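Local coordinates for protein Alpha/beta hydrolase (Pseudomonas aeruginosa PAO1, PDB 4R1D) that binds calcium, probably acts as a lipase effector of the H2 type VI secretion system, and forms a complex with the inhibitor Tli4, at residues P48-I57 against M248-G258; M148-V159 against L194-V204. One frame throughout, in Å; residues are numbered along the deposited sequence. Where two conformers were deposited one is given.

Contact 1. Residues P48-I57 against M248-G258; sequences PLPVIFIPGI and MKVILVTHSMG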
loop_
_atom_site.group_PDB
_atom_site.type_symbol
_atom_site.label_atom_id
_atom_site.label_comp_id
_atom_site.label_asym_id
_atom_site.label_seq_id
_atom_site.Cartn_x
_atom_site.Cartn_y
_atom_site.Cartn_z
ATOM N N PRO A 48 -15.289 -19.047 21.641
ATOM C CA PRO A 48 -14.717 -18.533 20.395
ATOM C C PRO A 48 -13.249 -18.194 20.552
ATOM O O PRO A 48 -12.837 -17.695 21.601
ATOM C CB PRO A 48 -15.538 -17.267 20.127
ATOM C CG PRO A 48 -16.066 -16.871 21.464
ATOM C CD PRO A 48 -16.309 -18.145 22.198
ATOM N N LEU A 49 -12.467 -18.477 19.512
ATOM C CA LEU A 49 -11.042 -18.184 19.503
ATOM C C LEU A 49 -10.723 -17.595 18.133
ATOM O O LEU A 49 -10.451 -18.331 17.184
ATOM C CB LEU A 49 -10.231 -19.468 19.740
ATOM C CG LEU A 49 -8.734 -19.314 20.015
ATOM C CD1 LEU A 49 -8.519 -18.211 21.010
ATOM C CD2 LEU A 49 -8.110 -20.622 20.530
ATOM N N PRO A 50 -10.781 -16.260 18.009
ATOM C CA PRO A 50 -10.594 -15.686 16.675
ATOM C C PRO A 50 -9.172 -15.842 16.148
ATOM O O PRO A 50 -8.216 -15.649 16.884
ATOM C CB PRO A 50 -10.920 -14.193 16.877
ATOM C CG PRO A 50 -11.760 -14.147 18.096
ATOM C CD PRO A 50 -11.185 -15.241 18.989
ATOM N N VAL A 51 -9.070 -16.195 14.873
ATOM C CA VAL A 51 -7.804 -16.215 14.157
ATOM C C VAL A 51 -7.778 -14.979 13.263
ATOM O O VAL A 51 -8.620 -14.845 12.388
ATOM C CB VAL A 51 -7.676 -17.489 13.317
ATOM C CG1 VAL A 51 -6.415 -17.452 12.457
ATOM C CG2 VAL A 51 -7.661 -18.719 14.248
ATOM N N ILE A 52 -6.812 -14.087 13.484
ATOM C CA ILE A 52 -6.732 -12.841 12.734
ATOM C C ILE A 52 -5.657 -12.974 11.666
ATOM O O ILE A 52 -4.479 -13.119 11.983
ATOM C CB ILE A 52 -6.331 -11.656 13.643
ATOM C CG1 ILE A 52 -7.147 -11.653 14.941
ATOM C CG2 ILE A 52 -6.480 -10.322 12.882
ATOM C CD1 ILE A 52 -8.651 -11.514 14.745
ATOM N N PHE A 53 -6.061 -12.931 10.404
ATOM C CA PHE A 53 -5.102 -13.073 9.323
ATOM C C PHE A 53 -4.639 -11.690 8.913
ATOM O O PHE A 53 -5.460 -10.805 8.657
ATOM C CB PHE A 53 -5.737 -13.800 8.136
ATOM C CG PHE A 53 -4.781 -14.061 7.025
ATOM C CD1 PHE A 53 -3.939 -15.156 7.070
ATOM C CD2 PHE A 53 -4.704 -13.198 5.944
ATOM C CE1 PHE A 53 -3.052 -15.403 6.050
ATOM C CE2 PHE A 53 -3.810 -13.446 4.912
ATOM C CZ PHE A 53 -2.978 -14.552 4.979
ATOM N N ILE A 54 -3.325 -11.500 8.888
ATOM C CA ILE A 54 -2.748 -10.232 8.518
ATOM C C ILE A 54 -1.939 -10.444 7.245
ATOM O O ILE A 54 -0.954 -11.188 7.248
ATOM C CB ILE A 54 -1.843 -9.672 9.633
ATOM C CG1 ILE A 54 -2.585 -9.678 10.980
ATOM C CG2 ILE A 54 -1.316 -8.274 9.249
ATOM C CD1 ILE A 54 -1.768 -9.140 12.165
ATOM N N PRO A 55 -2.350 -9.787 6.157
ATOM C CA PRO A 55 -1.737 -9.952 4.838
ATOM C C PRO A 55 -0.400 -9.220 4.752
ATOM O O PRO A 55 0.017 -8.573 5.706
ATOM C CB PRO A 55 -2.744 -9.291 3.898
ATOM C CG PRO A 55 -3.369 -8.208 4.750
ATOM C CD PRO A 55 -3.448 -8.793 6.142
ATOM N N GLY A 56 0.254 -9.324 3.603
ATOM C CA GLY A 56 1.579 -8.762 3.454
ATOM C C GLY A 56 1.718 -7.690 2.400
ATOM O O GLY A 56 0.831 -6.854 2.192
ATOM N N ILE A 57 2.871 -7.728 1.744
ATOM C CA ILE A 57 3.305 -6.707 0.801
ATOM C C ILE A 57 2.223 -6.373 -0.238
ATOM O O ILE A 57 1.807 -7.246 -0.983
ATOM C CB ILE A 57 4.600 -7.180 0.093
ATOM C CG1 ILE A 57 5.792 -7.130 1.061
ATOM C CG2 ILE A 57 4.878 -6.355 -1.161
ATOM C CD1 ILE A 57 7.034 -7.877 0.541
ATOM N N MET A 248 -11.126 -12.879 26.527
ATOM C CA MET A 248 -10.931 -13.424 25.183
ATOM C C MET A 248 -9.493 -13.197 24.686
ATOM O O MET A 248 -8.857 -12.194 25.025
ATOM C CB MET A 248 -11.953 -12.857 24.193
ATOM C CG MET A 248 -13.316 -13.552 24.267
ATOM S SD MET A 248 -14.466 -12.988 23.003
ATOM C CE MET A 248 -13.760 -13.744 21.533
ATOM N N LYS A 249 -8.983 -14.151 23.912
ATOM C CA LYS A 249 -7.667 -14.026 23.275
ATOM C C LYS A 249 -7.799 -14.312 21.778
ATOM O O LYS A 249 -8.756 -14.939 21.347
ATOM C CB LYS A 249 -6.674 -15.023 23.883
ATOM C CG LYS A 249 -6.367 -14.820 25.372
ATOM C CD LYS A 249 -5.526 -13.590 25.610
ATOM C CE LYS A 249 -5.162 -13.427 27.086
ATOM N NZ LYS A 249 -4.023 -14.294 27.481
ATOM N N VAL A 250 -6.833 -13.871 20.983
ATOM C CA VAL A 250 -6.853 -14.175 19.550
ATOM C C VAL A 250 -5.489 -14.725 19.129
ATOM O O VAL A 250 -4.502 -14.577 19.844
ATOM C CB VAL A 250 -7.158 -12.924 18.689
ATOM C CG1 VAL A 250 -8.484 -12.284 19.103
ATOM C CG2 VAL A 250 -6.021 -11.919 18.808
ATOM N N ILE A 251 -5.435 -15.360 17.969
ATOM C CA ILE A 251 -4.168 -15.852 17.424
ATOM C C ILE A 251 -3.919 -15.135 16.111
ATOM O O ILE A 251 -4.798 -15.091 15.261
ATOM C CB ILE A 251 -4.235 -17.362 17.164
ATOM C CG1 ILE A 251 -4.477 -18.107 18.476
ATOM C CG2 ILE A 251 -2.957 -17.858 16.479
ATOM C CD1 ILE A 251 -4.891 -19.557 18.279
ATOM N N LEU A 252 -2.731 -14.564 15.943
ATOM C CA LEU A 252 -2.392 -13.885 14.689
ATOM C C LEU A 252 -1.772 -14.877 13.707
ATOM O O LEU A 252 -0.970 -15.723 14.102
ATOM C CB LEU A 252 -1.387 -12.744 14.934
ATOM C CG LEU A 252 -1.780 -11.668 15.945
ATOM C CD1 LEU A 252 -0.765 -10.528 15.964
ATOM C CD2 LEU A 252 -3.174 -11.122 15.623
ATOM N N VAL A 253 -2.154 -14.778 12.438
ATOM C CA VAL A 253 -1.507 -15.546 11.370
ATOM C C VAL A 253 -1.146 -14.518 10.312
ATOM O O VAL A 253 -2.023 -13.823 9.779
ATOM C CB VAL A 253 -2.440 -16.633 10.797
ATOM C CG1 VAL A 253 -1.786 -17.323 9.622
ATOM C CG2 VAL A 253 -2.818 -17.643 11.896
ATOM N N THR A 254 0.148 -14.367 10.046
ATOM C CA THR A 254 0.602 -13.274 9.199
ATOM C C THR A 254 1.288 -13.755 7.936
ATOM O O THR A 254 1.907 -14.820 7.908
ATOM C CB THR A 254 1.580 -12.337 9.952
ATOM O OG1 THR A 254 2.871 -12.946 10.031
ATOM C CG2 THR A 254 1.070 -12.054 11.364
ATOM N N HIS A 255 1.186 -12.943 6.893
ATOM C CA HIS A 255 1.952 -13.169 5.665
ATOM C C HIS A 255 2.919 -12.014 5.430
ATOM O O HIS A 255 2.542 -10.842 5.519
ATOM C CB HIS A 255 0.998 -13.290 4.482
ATOM C CG HIS A 255 1.665 -13.562 3.170
ATOM N ND1 HIS A 255 2.364 -14.723 2.906
ATOM C CD2 HIS A 255 1.729 -12.822 2.043
ATOM C CE1 HIS A 255 2.822 -14.684 1.665
ATOM N NE2 HIS A 255 2.443 -13.547 1.118
ATOM N N SER A 256 4.171 -12.337 5.148
ATOM C CA SER A 256 5.081 -11.311 4.635
ATOM C C SER A 256 5.194 -10.126 5.610
ATOM O O SER A 256 5.362 -10.314 6.815
ATOM C CB SER A 256 4.571 -10.850 3.258
ATOM O OG SER A 256 5.443 -9.906 2.643
ATOM N N MET A 257 5.103 -8.897 5.100
ATOM C CA MET A 257 5.263 -7.719 5.955
ATOM C C MET A 257 4.188 -7.613 7.034
ATOM O O MET A 257 4.323 -6.842 7.988
ATOM C CB MET A 257 5.302 -6.444 5.122
ATOM C CG MET A 257 6.668 -6.185 4.520
ATOM S SD MET A 257 6.702 -4.615 3.647
ATOM C CE MET A 257 5.454 -3.699 4.582
ATOM N N GLY A 258 3.121 -8.387 6.886
ATOM C CA GLY A 258 2.113 -8.451 7.931
ATOM C C GLY A 258 2.735 -8.905 9.247
ATOM O O GLY A 258 2.197 -8.658 10.322
HETATM O O HOH W 1 -11.010 -16.295 22.898
#
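Val51 holds CG1 anti to its backbone N (chi1 174°), which carries that methyl across to Val253, where it meets CG2 at 3.6 Å. Phe53 has the same first torsion (chi1 -176°); its ring slants past Val253, with CD1 4.0 Å from CG1 of that valine. On the other face of the sheet, Leu252 lays CD2 against Ile52 CB at 3.8 Å, while its CD1 meets the tip of Ile54. Between these two layers of side chains the strands run parallel. Ile52 gives its N-H to Ile251 O and takes that of Val253. Ile54 N bonds Val253 O, and His255 N bonds Ile54 O, each at 2.8 Å; Pro50 O receives Ile251 N to complete the ladder. Where the strands part, a water donates to Pro48 O and accepts from Lys249 N.

At the other end the chain turns sharply after His255, whose carbonyl O is 2.9 Å from Gly258 N in a type II' turn. Gly56 passes close under this turn, its CA 3.1 Å from His255 O. Ser256 adopts a positive phi of 58°, and its OG touches Ile57 CG1 at 3.2 Å while hydrogen-bonding to His535. A serine in this strained backbone, between a parallel strand and helix 258-267 in the sequence THSMG, is the hallmark of the nucleophile elbow of alpha/beta hydrolases.

Contact 2. Residues M148-V159 against L194-V204; sequences MGLMERRLDNIV and LLRASRYQFDV. With CA (calcium ion), chain C.
Val204 lies over the side of helix 148-155, with CG1 on Met148 CG at 3.9 Å and CG2 against Met151 CB. Its backbone N-H is taken by Glu152 OE1 at 2.8 Å, on the syn side of the carboxylate but 22° out of its plane. The glutamate gets there by bending at chi2 (86°), which also directs its other oxygen, OE2, to the calcium ion at 2.4 Å. OE1 is further engaged in a salt bridge with Arg134, so both oxygens of this buried group are tied down.

Phe202 works in two directions. Its carbonyl O binds calcium at 2.4 Å, whereas its ring turns inward beneath Leu155, whose CD2 sits 4.3 Å from the ring centroid and only 9° off the normal in a CH-pi contact. Both oxygens of Asp156, OD1 of Asp203 and two waters complete the seven ligand atoms; the metal thus draws together three carboxylates that would probably repel one another without it. The other oxygen of Asp203, OD2, is hydrogen-bonded to Tyr234 OH. A further water joins Leu155 O and Asp156 OD1 to Phe202 N.

Ile158, just past the helix, packs against helix 191-197: CG2 on Leu194 CD2 at 3.9 Å, CD1 against Ala197 CB and the ring carbon CE2 of Phe202. The calcium site joins the C-terminal end of helix 141-155 to strand 201-206, which pairs with strand 48-54; Phe53 of that strand is covered by Met148 and Met151, and helix 542-556 packs against Ala197 and Phe202.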
loop_
_atom_site.group_PDB
_atom_site.type_symbol
_atom_site.label_atom_id
_atom_site.label_comp_id
_atom_site.label_asym_id
_atom_site.label_seq_id
_atom_site.Cartn_x
_atom_site.Cartn_y
_atom_site.Cartn_z
ATOM N N MET A 148 -7.299 -18.776 4.019
ATOM C CA MET A 148 -8.267 -18.377 5.019
ATOM C C MET A 148 -9.417 -19.388 5.072
ATOM O O MET A 148 -9.881 -19.751 6.143
ATOM C CB MET A 148 -8.769 -16.958 4.762
ATOM C CG MET A 148 -7.722 -15.905 5.157
ATOM S SD MET A 148 -8.416 -14.225 5.164
ATOM C CE MET A 148 -8.758 -13.973 3.418
ATOM N N GLY A 149 -9.848 -19.858 3.909
ATOM C CA GLY A 149 -10.954 -20.795 3.853
ATOM C C GLY A 149 -10.526 -22.171 4.326
ATOM O O GLY A 149 -11.315 -22.913 4.915
ATOM N N LEU A 150 -9.273 -22.518 4.063
ATOM C CA LEU A 150 -8.736 -23.818 4.513
ATOM C C LEU A 150 -8.661 -23.895 6.034
ATOM O O LEU A 150 -9.066 -24.889 6.646
ATOM C CB LEU A 150 -7.345 -24.050 3.919
ATOM C CG LEU A 150 -6.645 -25.316 4.426
ATOM C CD1 LEU A 150 -7.437 -26.542 3.999
ATOM C CD2 LEU A 150 -5.223 -25.399 3.890
ATOM N N MET A 151 -8.097 -22.859 6.647
ATOM C CA MET A 151 -7.997 -22.817 8.091
ATOM C C MET A 151 -9.392 -22.856 8.704
ATOM O O MET A 151 -9.628 -23.511 9.724
ATOM C CB MET A 151 -7.243 -21.561 8.539
ATOM C CG MET A 151 -5.779 -21.576 8.164
ATOM S SD MET A 151 -4.845 -20.248 8.975
ATOM C CE MET A 151 -5.561 -18.762 8.212
ATOM N N GLU A 152 -10.324 -22.149 8.081
ATOM C CA GLU A 152 -11.685 -22.099 8.613
ATOM C C GLU A 152 -12.289 -23.504 8.650
ATOM O O GLU A 152 -12.823 -23.933 9.678
ATOM C CB GLU A 152 -12.555 -21.169 7.763
ATOM C CG GLU A 152 -13.955 -20.934 8.319
ATOM C CD GLU A 152 -14.012 -19.808 9.337
ATOM O OE1 GLU A 152 -13.179 -18.887 9.285
ATOM O OE2 GLU A 152 -14.900 -19.833 10.203
ATOM N N ARG A 153 -12.209 -24.222 7.534
ATOM C CA ARG A 153 -12.812 -25.555 7.484
ATOM C C ARG A 153 -12.042 -26.560 8.326
ATOM O O ARG A 153 -12.638 -27.396 9.015
ATOM C CB ARG A 153 -12.998 -26.070 6.049
ATOM C CG ARG A 153 -11.764 -26.413 5.240
ATOM C CD ARG A 153 -12.197 -26.970 3.864
ATOM N NE ARG A 153 -11.072 -27.460 3.075
ATOM C CZ ARG A 153 -10.742 -28.743 2.957
ATOM N NH1 ARG A 153 -11.464 -29.681 3.561
ATOM N NH2 ARG A 153 -9.691 -29.086 2.225
ATOM N N ARG A 154 -10.719 -26.479 8.280
ATOM C CA ARG A 154 -9.908 -27.392 9.092
ATOM C C ARG A 154 -10.179 -27.179 10.580
ATOM O O ARG A 154 -10.401 -28.134 11.323
ATOM C CB ARG A 154 -8.414 -27.225 8.781
ATOM C CG ARG A 154 -7.998 -27.744 7.387
ATOM C CD ARG A 154 -7.599 -29.216 7.429
ATOM N NE ARG A 154 -7.027 -29.664 6.163
ATOM C CZ ARG A 154 -7.692 -30.358 5.245
ATOM N NH1 ARG A 154 -8.958 -30.704 5.458
ATOM N NH2 ARG A 154 -7.086 -30.718 4.117
ATOM N N LEU A 155 -10.189 -25.930 11.022
ATOM C CA LEU A 155 -10.346 -25.659 12.456
ATOM C C LEU A 155 -11.777 -25.888 12.952
ATOM O O LEU A 155 -12.007 -26.061 14.153
ATOM C CB LEU A 155 -9.842 -24.256 12.813
ATOM C CG LEU A 155 -8.336 -24.054 12.585
ATOM C CD1 LEU A 155 -7.967 -22.571 12.604
ATOM C CD2 LEU A 155 -7.511 -24.827 13.620
ATOM N N ASP A 156 -12.726 -25.892 12.018
ATOM C CA ASP A 156 -14.130 -26.165 12.316
ATOM C C ASP A 156 -14.408 -27.668 12.291
ATOM O O ASP A 156 -15.518 -28.110 12.592
ATOM C CB ASP A 156 -15.046 -25.476 11.293
ATOM C CG ASP A 156 -15.193 -23.987 11.541
ATOM O OD1 ASP A 156 -14.715 -23.516 12.597
ATOM O OD2 ASP A 156 -15.793 -23.281 10.681
ATOM N N ASN A 157 -13.398 -28.451 11.932
ATOM C CA ASN A 157 -13.559 -29.888 11.778
ATOM C C ASN A 157 -12.373 -30.683 12.320
ATOM O O ASN A 157 -11.716 -31.391 11.566
ATOM C CB ASN A 157 -13.786 -30.227 10.304
ATOM C CG ASN A 157 -15.133 -29.729 9.800
ATOM O OD1 ASN A 157 -16.167 -30.363 10.036
ATOM N ND2 ASN A 157 -15.134 -28.578 9.125
ATOM N N ILE A 158 -12.113 -30.569 13.620
ATOM C CA ILE A 158 -10.973 -31.267 14.225
ATOM C C ILE A 158 -11.388 -32.624 14.774
ATOM O O ILE A 158 -10.797 -33.656 14.438
ATOM C CB ILE A 158 -10.314 -30.438 15.354
ATOM C CG1 ILE A 158 -10.062 -29.007 14.882
ATOM C CG2 ILE A 158 -9.005 -31.093 15.809
ATOM C CD1 ILE A 158 -9.307 -28.124 15.890
ATOM N N VAL A 159 -12.413 -32.610 15.616
ATOM C CA VAL A 159 -12.947 -33.831 16.192
ATOM C C VAL A 159 -14.434 -33.879 15.913
ATOM O O VAL A 159 -15.139 -32.897 16.127
ATOM C CB VAL A 159 -12.735 -33.880 17.717
ATOM C CG1 VAL A 159 -13.492 -35.066 18.321
ATOM C CG2 VAL A 159 -11.251 -33.960 18.041
ATOM N N LEU A 194 -5.248 -32.018 20.101
ATOM C CA LEU A 194 -6.359 -31.834 19.173
ATOM C C LEU A 194 -7.702 -31.896 19.895
ATOM O O LEU A 194 -8.625 -31.151 19.584
ATOM C CB LEU A 194 -6.309 -32.870 18.049
ATOM C CG LEU A 194 -5.078 -32.723 17.143
ATOM C CD1 LEU A 194 -4.896 -33.928 16.254
ATOM C CD2 LEU A 194 -5.180 -31.437 16.318
ATOM N N LEU A 195 -7.827 -32.795 20.859
ATOM C CA LEU A 195 -9.080 -32.855 21.596
ATOM C C LEU A 195 -9.294 -31.539 22.328
ATOM O O LEU A 195 -10.387 -30.973 22.321
ATOM C CB LEU A 195 -9.068 -34.023 22.588
ATOM C CG LEU A 195 -10.344 -34.251 23.406
ATOM C CD1 LEU A 195 -11.573 -34.394 22.509
ATOM C CD2 LEU A 195 -10.172 -35.499 24.275
ATOM N N ARG A 196 -8.235 -31.038 22.946
ATOM C CA ARG A 196 -8.313 -29.769 23.635
ATOM C C ARG A 196 -8.691 -28.664 22.653
ATOM O O ARG A 196 -9.532 -27.823 22.946
ATOM C CB ARG A 196 -6.981 -29.431 24.293
ATOM C CG ARG A 196 -6.929 -28.017 24.836
ATOM C CD ARG A 196 -7.983 -27.800 25.915
ATOM N NE ARG A 196 -7.444 -27.369 27.208
ATOM C CZ ARG A 196 -6.178 -27.492 27.605
ATOM N NH1 ARG A 196 -5.261 -28.057 26.827
ATOM N NH2 ARG A 196 -5.828 -27.055 28.807
ATOM N N ALA A 197 -8.048 -28.657 21.495
ATOM C CA ALA A 197 -8.272 -27.573 20.549
ATOM C C ALA A 197 -9.704 -27.615 20.033
ATOM O O ALA A 197 -10.299 -26.577 19.746
ATOM C CB ALA A 197 -7.272 -27.646 19.405
ATOM N N SER A 198 -10.264 -28.819 19.930
ATOM C CA SER A 198 -11.608 -28.990 19.380
ATOM C C SER A 198 -12.685 -28.393 20.283
ATOM O O SER A 198 -13.840 -28.277 19.891
ATOM C CB SER A 198 -11.915 -30.465 19.119
ATOM O OG SER A 198 -12.184 -31.159 20.331
ATOM N N ARG A 199 -12.303 -28.014 21.493
ATOM C CA ARG A 199 -13.245 -27.396 22.412
ATOM C C ARG A 199 -13.526 -25.945 22.057
ATOM O O ARG A 199 -14.464 -25.345 22.583
ATOM C CB ARG A 199 -12.753 -27.540 23.850
ATOM C CG ARG A 199 -12.608 -29.007 24.240
ATOM C CD ARG A 199 -12.426 -29.192 25.730
ATOM N NE ARG A 199 -11.122 -29.754 26.077
ATOM C CZ ARG A 199 -10.888 -31.044 26.309
ATOM N NH1 ARG A 199 -11.875 -31.930 26.229
ATOM N NH2 ARG A 199 -9.662 -31.448 26.621
ATOM N N TYR A 200 -12.725 -25.390 21.149
ATOM C CA TYR A 200 -12.862 -23.985 20.760
ATOM C C TYR A 200 -13.483 -23.815 19.380
ATOM O O TYR A 200 -13.346 -24.684 18.529
ATOM C CB TYR A 200 -11.501 -23.293 20.778
ATOM C CG TYR A 200 -10.878 -23.244 22.141
ATOM C CD1 TYR A 200 -11.105 -22.171 22.994
ATOM C CD2 TYR A 200 -10.073 -24.282 22.585
ATOM C CE1 TYR A 200 -10.533 -22.129 24.253
ATOM C CE2 TYR A 200 -9.501 -24.248 23.836
ATOM C CZ TYR A 200 -9.735 -23.175 24.665
ATOM O OH TYR A 200 -9.156 -23.155 25.909
ATOM N N GLN A 201 -14.179 -22.699 19.170
ATOM C CA GLN A 201 -14.695 -22.372 17.843
ATOM C C GLN A 201 -13.805 -21.319 17.193
ATOM O O GLN A 201 -13.772 -20.160 17.623
ATOM C CB GLN A 201 -16.143 -21.872 17.914
ATOM C CG GLN A 201 -17.146 -22.909 18.417
ATOM C CD GLN A 201 -17.088 -23.111 19.925
ATOM O OE1 GLN A 201 -16.560 -22.273 20.652
ATOM N NE2 GLN A 201 -17.631 -24.226 20.399
ATOM N N PHE A 202 -13.067 -21.724 16.166
ATOM C CA PHE A 202 -12.159 -20.809 15.495
ATOM C C PHE A 202 -12.913 -20.152 14.357
ATOM O O PHE A 202 -13.679 -20.808 13.666
ATOM C CB PHE A 202 -10.955 -21.558 14.936
ATOM C CG PHE A 202 -10.152 -22.286 15.978
ATOM C CD1 PHE A 202 -9.037 -21.691 16.553
ATOM C CD2 PHE A 202 -10.512 -23.564 16.388
ATOM C CE1 PHE A 202 -8.293 -22.361 17.512
ATOM C CE2 PHE A 202 -9.770 -24.239 17.353
ATOM C CZ PHE A 202 -8.660 -23.639 17.907
ATOM N N ASP A 203 -12.701 -18.856 14.177
ATOM C CA ASP A 203 -13.223 -18.117 13.027
ATOM C C ASP A 203 -12.091 -17.244 12.489
ATOM O O ASP A 203 -11.411 -16.574 13.268
ATOM C CB ASP A 203 -14.348 -17.175 13.453
ATOM C CG ASP A 203 -15.653 -17.892 13.757
ATOM O OD1 ASP A 203 -15.910 -18.976 13.197
ATOM O OD2 ASP A 203 -16.447 -17.336 14.546
ATOM N N VAL A 204 -11.904 -17.234 11.175
ATOM C CA VAL A 204 -10.827 -16.436 10.579
ATOM C C VAL A 204 -11.339 -15.061 10.159
ATOM O O VAL A 204 -12.256 -14.965 9.344
ATOM C CB VAL A 204 -10.240 -17.124 9.339
ATOM C CG1 VAL A 204 -9.102 -16.280 8.748
ATOM C CG2 VAL A 204 -9.735 -18.548 9.693
HETATM CA CA CA C . -15.485 -21.165 12.139
HETATM O O HOH W 2 -13.983 -24.119 15.006
HETATM O O HOH W 3 -12.695 -27.045 16.716
HETATM O O HOH W 4 -17.711 -20.541 11.008
HETATM O O HOH W 5 -17.168 -21.882 14.039
#

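Overall arrangement
Contact 1 and contact 2 share the parallel sheet: strand 48-54 lies between strand 250-255 and the outermost strand, 201-206. Their centres are about 15 Å apart, and backbone pairs knit them together, Leu49 N lying 2.8 Å from Gln201 O and Val51 N 2.9 Å from Asp203 O. Side chains join as well, with Leu49 CD2 3.5 Å from Phe202 CE1. In sequence, both segments of contact 2 fall between the two strands of contact 1. The calcium ion is about 8 Å from the side chain of Val51, yet 25.6 Å from Ser256 OG, which is consistent with a structural metal rather than direct participation at the elbow.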